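Local coordinates for staphylococcal nuclease domain-containing protein 1 (Drosophila melanogaster, PDB 2WAC), which cleaves both DNA and RNA as an endonuclease, associates with the RNA-induced silencing complex and binds peptides carrying symmetrically dimethylated arginines through its Tudor domain, at residues Thr51-Ala59 against Arg70-Ala81; Glu132-Asp140 against Gln175-Leu183. All blocks are in the same frame, centred on the assembly; numbering follows the deposited sequence.

Overall arrangement
Contact 1 (51-59 with 70-81) comes first along the chain and closes before contact 2 (132-140 with 175-183) opens. Their centres lie about 34 Å apart on opposite sides of the chain's centre, and their nearest atoms are about 18 Å apart, so neither touches the other. Contact 1 joins strands 57-61 and 68-77, neighbours in the five-stranded antiparallel sheet of the Tudor domain. Contact 2 packs helix 127-141 against the end of helix 172-178 and the turn after it, beside the five-stranded mixed sheet, whose strand 113-118 supplies L118 to both of its segments. The two therefore lie in separate parts of the chain, the Tudor barrel and the staphylococcal nuclease-like part.

Contact 1: residues Thr51-Ala59 against Arg70-Ala81; sequences TPKRGDLVA and RAKVERVQGSNA
Four backbone hydrogen bonds tie residues 55-58 to 71-73. The hydrogen-bonded pair V58 and A71 exchanges two: V58 N gives to A71 O at 2.7 Å, almost straight at 178°, while A71 N returns to V58 O less linearly. V73 N reaches D56 O at 2.8 Å, and V73 O takes G55 N, tilted 27° from the carbonyl plane. G55 belongs to the type II turn K53-D56, which D56 braces by accepting K53 N on OD2 (3.0 Å) from above its carboxylate plane. Two waters carry the polar contact further: one joins T51 OG1 to G78 O, which it supplies with a proton; the other accepts from V76 N and from R54 NH1, lying at the guanidinium edge. R70 turns its guanidinium to D87 and to carbonyls of F106, E109 and K110. V73 CG2, anti to its carbonyl carbon, touches both P52 CB (3.7 Å) and V58 CG2 (3.9 Å), P52 and V73 crossing at about a right angle. Facing T82 together, E74 and R75 form a classic bulge where strand 68-77 pairs with 80-85. The contact itself is the antiparallel 57-61/68-77 hairpin of the Tudor barrel, with residues 70-81 in the region involved in dimethylarginine binding.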
# COMPACT_ATOMS: atom_id res chain seq x y z
N THR A 51 -7.02 22.61 14.58
CA THR A 51 -7.77 21.38 14.80
C THR A 51 -8.52 21.03 13.51
O THR A 51 -9.11 21.91 12.88
CB THR A 51 -8.71 21.46 16.04
OG1 THR A 51 -9.15 20.14 16.42
CG2 THR A 51 -9.92 22.34 15.78
N PRO A 52 -8.47 19.75 13.09
CA PRO A 52 -9.03 19.37 11.80
C PRO A 52 -10.48 18.88 11.85
O PRO A 52 -10.99 18.52 12.91
CB PRO A 52 -8.12 18.22 11.37
CG PRO A 52 -7.58 17.64 12.66
CD PRO A 52 -7.87 18.60 13.78
N LYS A 53 -11.13 18.91 10.69
CA LYS A 53 -12.36 18.16 10.45
C LYS A 53 -11.94 16.87 9.76
O LYS A 53 -10.91 16.85 9.09
CB LYS A 53 -13.32 18.94 9.55
CG LYS A 53 -13.87 20.23 10.15
CD LYS A 53 -14.85 20.91 9.20
CE LYS A 53 -15.36 22.22 9.77
NZ LYS A 53 -16.33 22.88 8.85
N ARG A 54 -12.74 15.82 9.90
CA ARG A 54 -12.54 14.60 9.12
C ARG A 54 -12.51 14.90 7.63
O ARG A 54 -13.43 15.51 7.09
CB ARG A 54 -13.63 13.58 9.44
CG ARG A 54 -15.02 14.17 9.56
CD ARG A 54 -15.95 13.25 10.33
NE ARG A 54 -17.11 13.96 10.85
CZ ARG A 54 -17.42 14.05 12.14
NH1 ARG A 54 -16.65 13.48 13.05
NH2 ARG A 54 -18.50 14.72 12.52
N GLY A 55 -11.44 14.47 6.96
CA GLY A 55 -11.30 14.70 5.52
C GLY A 55 -10.32 15.78 5.11
O GLY A 55 -9.93 15.85 3.94
N ASP A 56 -9.91 16.61 6.07
CA ASP A 56 -8.97 17.71 5.81
C ASP A 56 -7.63 17.20 5.29
O ASP A 56 -7.11 16.19 5.77
CB ASP A 56 -8.75 18.53 7.09
CG ASP A 56 -9.91 19.47 7.40
OD1 ASP A 56 -10.92 19.46 6.68
OD2 ASP A 56 -9.79 20.24 8.38
N LEU A 57 -7.08 17.90 4.30
CA LEU A 57 -5.71 17.66 3.85
C LEU A 57 -4.78 18.59 4.62
O LEU A 57 -4.95 19.81 4.59
CB LEU A 57 -5.57 17.88 2.34
CG LEU A 57 -4.23 17.54 1.67
CD1 LEU A 57 -3.90 16.05 1.77
CD2 LEU A 57 -4.24 17.98 0.22
N VAL A 58 -3.82 18.01 5.33
CA VAL A 58 -2.98 18.75 6.26
C VAL A 58 -1.48 18.50 6.08
O VAL A 58 -1.07 17.65 5.28
CB VAL A 58 -3.34 18.42 7.74
CG1 VAL A 58 -4.77 18.85 8.07
CG2 VAL A 58 -3.14 16.94 8.05
N ALA A 59 -0.68 19.26 6.82
CA ALA A 59 0.71 18.91 7.06
C ALA A 59 0.77 18.26 8.43
O ALA A 59 0.25 18.81 9.41
CB ALA A 59 1.58 20.14 7.00
N ARG A 70 2.68 15.45 3.84
CA ARG A 70 1.29 15.65 3.43
C ARG A 70 0.44 14.51 4.01
O ARG A 70 0.85 13.35 3.96
CB ARG A 70 1.15 15.67 1.90
CG ARG A 70 1.93 16.78 1.20
CD ARG A 70 1.34 17.09 -0.17
NE ARG A 70 1.38 15.95 -1.09
CZ ARG A 70 0.78 15.92 -2.28
NH1 ARG A 70 0.08 16.96 -2.70
NH2 ARG A 70 0.88 14.84 -3.04
N ALA A 71 -0.72 14.86 4.55
CA ALA A 71 -1.55 13.86 5.22
C ALA A 71 -3.04 14.15 5.09
O ALA A 71 -3.46 15.31 5.02
CB ALA A 71 -1.17 13.75 6.70
N LYS A 72 -3.84 13.09 5.04
CA LYS A 72 -5.29 13.20 5.03
C LYS A 72 -5.82 12.81 6.40
O LYS A 72 -5.46 11.75 6.93
CB LYS A 72 -5.88 12.29 3.95
CG LYS A 72 -7.40 12.23 3.90
CD LYS A 72 -7.84 11.23 2.84
CE LYS A 72 -9.27 10.77 3.04
NZ LYS A 72 -9.63 9.70 2.06
N VAL A 73 -6.64 13.67 6.99
CA VAL A 73 -7.29 13.36 8.26
C VAL A 73 -8.47 12.43 8.00
O VAL A 73 -9.43 12.80 7.32
CB VAL A 73 -7.76 14.64 9.00
CG1 VAL A 73 -8.48 14.27 10.28
CG2 VAL A 73 -6.58 15.55 9.30
N GLU A 74 -8.38 11.21 8.53
CA GLU A 74 -9.43 10.21 8.33
C GLU A 74 -10.44 10.16 9.47
O GLU A 74 -11.62 9.88 9.24
CB GLU A 74 -8.81 8.84 8.07
CG GLU A 74 -8.10 8.75 6.72
CD GLU A 74 -7.80 7.33 6.31
OE1 GLU A 74 -7.96 6.42 7.16
OE2 GLU A 74 -7.39 7.11 5.15
N ARG A 75 -9.98 10.42 10.69
CA ARG A 75 -10.85 10.47 11.87
C ARG A 75 -10.27 11.46 12.87
O ARG A 75 -9.06 11.51 13.07
CB ARG A 75 -10.97 9.07 12.50
CG ARG A 75 -12.07 8.93 13.56
CD ARG A 75 -12.07 7.53 14.20
NE ARG A 75 -12.36 6.47 13.24
CZ ARG A 75 -12.42 5.17 13.53
NH1 ARG A 75 -12.20 4.74 14.76
NH2 ARG A 75 -12.69 4.30 12.57
N VAL A 76 -11.14 12.25 13.50
CA VAL A 76 -10.73 13.11 14.61
C VAL A 76 -11.49 12.70 15.87
O VAL A 76 -12.71 12.49 15.83
CB VAL A 76 -10.97 14.62 14.33
CG1 VAL A 76 -10.50 15.47 15.51
CG2 VAL A 76 -10.24 15.06 13.09
N GLN A 77 -10.77 12.56 16.98
CA GLN A 77 -11.36 12.20 18.26
C GLN A 77 -10.73 13.00 19.40
O GLN A 77 -9.69 12.61 19.93
CB GLN A 77 -11.25 10.69 18.50
CG GLN A 77 -11.95 10.18 19.76
CD GLN A 77 -13.45 10.45 19.76
OE1 GLN A 77 -14.17 10.02 18.86
NE2 GLN A 77 -13.92 11.17 20.77
N GLY A 78 -11.37 14.10 19.77
CA GLY A 78 -10.86 15.00 20.80
C GLY A 78 -9.51 15.61 20.43
O GLY A 78 -9.39 16.28 19.41
N SER A 79 -8.51 15.34 21.26
CA SER A 79 -7.17 15.92 21.12
C SER A 79 -6.29 15.23 20.08
O SER A 79 -5.18 15.69 19.80
CB SER A 79 -6.44 15.90 22.47
OG SER A 79 -7.17 16.62 23.45
N ASN A 80 -6.79 14.14 19.51
CA ASN A 80 -6.01 13.31 18.59
C ASN A 80 -6.71 13.11 17.24
O ASN A 80 -7.93 13.28 17.14
CB ASN A 80 -5.71 11.95 19.23
CG ASN A 80 -5.04 12.07 20.59
OD1 ASN A 80 -3.92 12.56 20.70
ND2 ASN A 80 -5.74 11.63 21.64
N ALA A 81 -5.94 12.76 16.22
CA ALA A 81 -6.49 12.43 14.91
C ALA A 81 -5.78 11.23 14.29
O ALA A 81 -4.61 10.99 14.56
CB ALA A 81 -6.42 13.63 13.97
O HOH W 1 -8.34 18.68 18.76
O HOH W 2 -13.94 11.97 13.09

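Contact 2: residues Glu132-Asp140 against Gln175-Leu183; sequences EALRAFSED and QLVAEGLVL
L176 and L181 reach from residues 175-183 to helix 127-141, each dividing its two methyls between different residues. L176 crosses F137 at about a right angle: with CG anti to the carbonyl carbon (chi1 -64°), CD1 lies 3.9 Å from F137 CB and comes obliquely to the ring, while CD2 approaches A136 CB and D140 OD2. L176 and D140 slide past each other in opposite directions. L181 shares A136, its CD1 3.7 Å from A136 CB, and puts CD2 4.0 Å from CG of E132, one turn earlier in the helix. A133 CB meets V182 CG1 at 3.7 Å. Between L176 and L181, helix 172-178 ends in a Schellman motif: G180, at positive phi, gives its N-H to V177 O, and L181 N bonds to L176 O, which is consistent with both leucines facing helix 127-141. L118 of strand 113-118 also touches F137 and L176, so the helices pack beside the sheet of the staphylococcal nuclease-like part. E132, bent at chi2 (53°), turns its carboxylate to R135, whose NE and NH2 grip OE1 (2.8 Å) and OE2 (3.1 Å) side-on, close to the guanidinium plane; R135 NH1 holds E139 OE1. An alanine in place of E132 would remove CG from beside L181 CD2 and is likely to leave R135 NE and NH2 without their carboxylate mate. A water lies between D140 OD2 and E179 OE1, 2.7 Å from the latter.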
# COMPACT_ATOMS: atom_id res chain seq x y z
N GLU A 132 3.22 -15.02 8.65
CA GLU A 132 4.24 -15.51 7.72
C GLU A 132 3.97 -15.06 6.29
O GLU A 132 4.90 -14.69 5.57
CB GLU A 132 4.36 -17.04 7.82
CG GLU A 132 5.38 -17.69 6.86
CD GLU A 132 6.78 -17.08 6.92
OE1 GLU A 132 7.10 -16.34 7.88
OE2 GLU A 132 7.58 -17.36 6.00
N ALA A 133 2.70 -15.07 5.89
CA ALA A 133 2.29 -14.60 4.57
C ALA A 133 2.67 -13.13 4.35
O ALA A 133 3.19 -12.76 3.30
CB ALA A 133 0.80 -14.80 4.37
N LEU A 134 2.41 -12.30 5.37
CA LEU A 134 2.72 -10.87 5.32
C LEU A 134 4.22 -10.61 5.35
O LEU A 134 4.72 -9.70 4.68
CB LEU A 134 2.00 -10.13 6.45
CG LEU A 134 0.47 -10.17 6.44
CD1 LEU A 134 -0.10 -9.90 7.83
CD2 LEU A 134 -0.11 -9.19 5.42
N ARG A 135 4.94 -11.42 6.13
CA ARG A 135 6.40 -11.37 6.20
C ARG A 135 7.03 -11.74 4.85
O ARG A 135 7.95 -11.06 4.38
CB ARG A 135 6.92 -12.32 7.29
CG ARG A 135 8.40 -12.15 7.63
CD ARG A 135 9.05 -13.47 8.04
NE ARG A 135 9.01 -14.47 6.96
CZ ARG A 135 9.83 -14.47 5.90
NH1 ARG A 135 10.76 -13.54 5.77
NH2 ARG A 135 9.71 -15.42 4.98
N ALA A 136 6.52 -12.81 4.25
CA ALA A 136 7.02 -13.30 2.96
C ALA A 136 6.81 -12.31 1.82
O ALA A 136 7.68 -12.13 0.98
CB ALA A 136 6.40 -14.65 2.62
N PHE A 137 5.64 -11.67 1.81
CA PHE A 137 5.29 -10.72 0.75
C PHE A 137 6.08 -9.42 0.86
O PHE A 137 6.48 -8.84 -0.15
CB PHE A 137 3.78 -10.44 0.73
CG PHE A 137 3.34 -9.50 -0.36
CD1 PHE A 137 3.67 -9.75 -1.70
CD2 PHE A 137 2.59 -8.37 -0.06
CE1 PHE A 137 3.26 -8.88 -2.70
CE2 PHE A 137 2.16 -7.50 -1.06
CZ PHE A 137 2.51 -7.75 -2.39
N SER A 138 6.30 -8.97 2.10
CA SER A 138 7.11 -7.78 2.37
C SER A 138 8.57 -7.97 1.97
O SER A 138 9.20 -7.05 1.44
CB SER A 138 7.01 -7.39 3.85
OG SER A 138 7.79 -6.25 4.13
N GLU A 139 9.10 -9.16 2.23
CA GLU A 139 10.47 -9.50 1.83
C GLU A 139 10.60 -9.52 0.31
O GLU A 139 11.64 -9.14 -0.23
CB GLU A 139 10.88 -10.86 2.42
CG GLU A 139 12.39 -11.05 2.49
CD GLU A 139 12.80 -12.46 2.88
OE1 GLU A 139 12.07 -13.10 3.67
OE2 GLU A 139 13.85 -12.93 2.40
N ASP A 140 9.53 -9.94 -0.37
CA ASP A 140 9.49 -9.97 -1.83
C ASP A 140 9.51 -8.58 -2.47
O ASP A 140 10.28 -8.34 -3.40
CB ASP A 140 8.23 -10.72 -2.31
CG ASP A 140 8.32 -12.23 -2.10
OD1 ASP A 140 9.44 -12.76 -1.91
OD2 ASP A 140 7.26 -12.89 -2.14
N GLN A 175 3.15 -16.69 -6.61
CA GLN A 175 4.23 -17.39 -5.93
C GLN A 175 3.89 -17.68 -4.47
O GLN A 175 4.22 -18.75 -3.95
CB GLN A 175 5.55 -16.61 -6.03
CG GLN A 175 6.79 -17.44 -5.67
CD GLN A 175 8.08 -16.68 -5.86
OE1 GLN A 175 8.33 -15.66 -5.21
NE2 GLN A 175 8.93 -17.18 -6.75
N LEU A 176 3.21 -16.73 -3.82
CA LEU A 176 2.70 -16.93 -2.45
C LEU A 176 1.73 -18.11 -2.39
O LEU A 176 1.75 -18.89 -1.43
CB LEU A 176 2.02 -15.66 -1.93
CG LEU A 176 2.81 -14.36 -1.72
CD1 LEU A 176 1.88 -13.27 -1.21
CD2 LEU A 176 3.97 -14.56 -0.75
N VAL A 177 0.88 -18.22 -3.41
CA VAL A 177 -0.05 -19.34 -3.56
C VAL A 177 0.71 -20.66 -3.77
O VAL A 177 0.45 -21.65 -3.07
CB VAL A 177 -1.08 -19.09 -4.70
CG1 VAL A 177 -2.05 -20.25 -4.83
CG2 VAL A 177 -1.85 -17.80 -4.46
N ALA A 178 1.64 -20.67 -4.73
CA ALA A 178 2.42 -21.87 -5.06
C ALA A 178 3.28 -22.37 -3.89
O ALA A 178 3.56 -23.56 -3.78
CB ALA A 178 3.29 -21.62 -6.29
N GLU A 179 3.70 -21.44 -3.03
CA GLU A 179 4.46 -21.77 -1.82
C GLU A 179 3.58 -22.22 -0.65
O GLU A 179 4.08 -22.60 0.41
CB GLU A 179 5.33 -20.59 -1.39
CG GLU A 179 6.55 -20.37 -2.27
CD GLU A 179 7.21 -19.01 -2.06
OE1 GLU A 179 6.58 -18.13 -1.42
OE2 GLU A 179 8.35 -18.83 -2.53
N GLY A 180 2.26 -22.18 -0.85
CA GLY A 180 1.30 -22.62 0.15
C GLY A 180 1.18 -21.70 1.35
O GLY A 180 0.90 -22.15 2.46
N LEU A 181 1.37 -20.41 1.12
CA LEU A 181 1.33 -19.41 2.19
C LEU A 181 -0.00 -18.68 2.26
O LEU A 181 -0.40 -18.18 3.32
CB LEU A 181 2.48 -18.41 2.04
CG LEU A 181 3.91 -18.97 2.05
CD1 LEU A 181 4.90 -17.92 1.60
CD2 LEU A 181 4.29 -19.52 3.43
N VAL A 182 -0.69 -18.61 1.12
CA VAL A 182 -2.01 -17.98 1.03
C VAL A 182 -2.98 -18.84 0.22
O VAL A 182 -2.58 -19.82 -0.42
CB VAL A 182 -1.94 -16.55 0.39
CG1 VAL A 182 -1.22 -15.56 1.31
CG2 VAL A 182 -1.30 -16.59 -0.99
N LEU A 183 -4.25 -18.46 0.26
CA LEU A 183 -5.28 -19.13 -0.53
C LEU A 183 -5.54 -18.37 -1.83
O LEU A 183 -5.36 -17.15 -1.91
CB LEU A 183 -6.58 -19.26 0.28
CG LEU A 183 -6.52 -20.04 1.60
CD1 LEU A 183 -7.80 -19.83 2.41
CD2 LEU A 183 -6.28 -21.53 1.37
O HOH W 3 7.57 -15.75 -0.73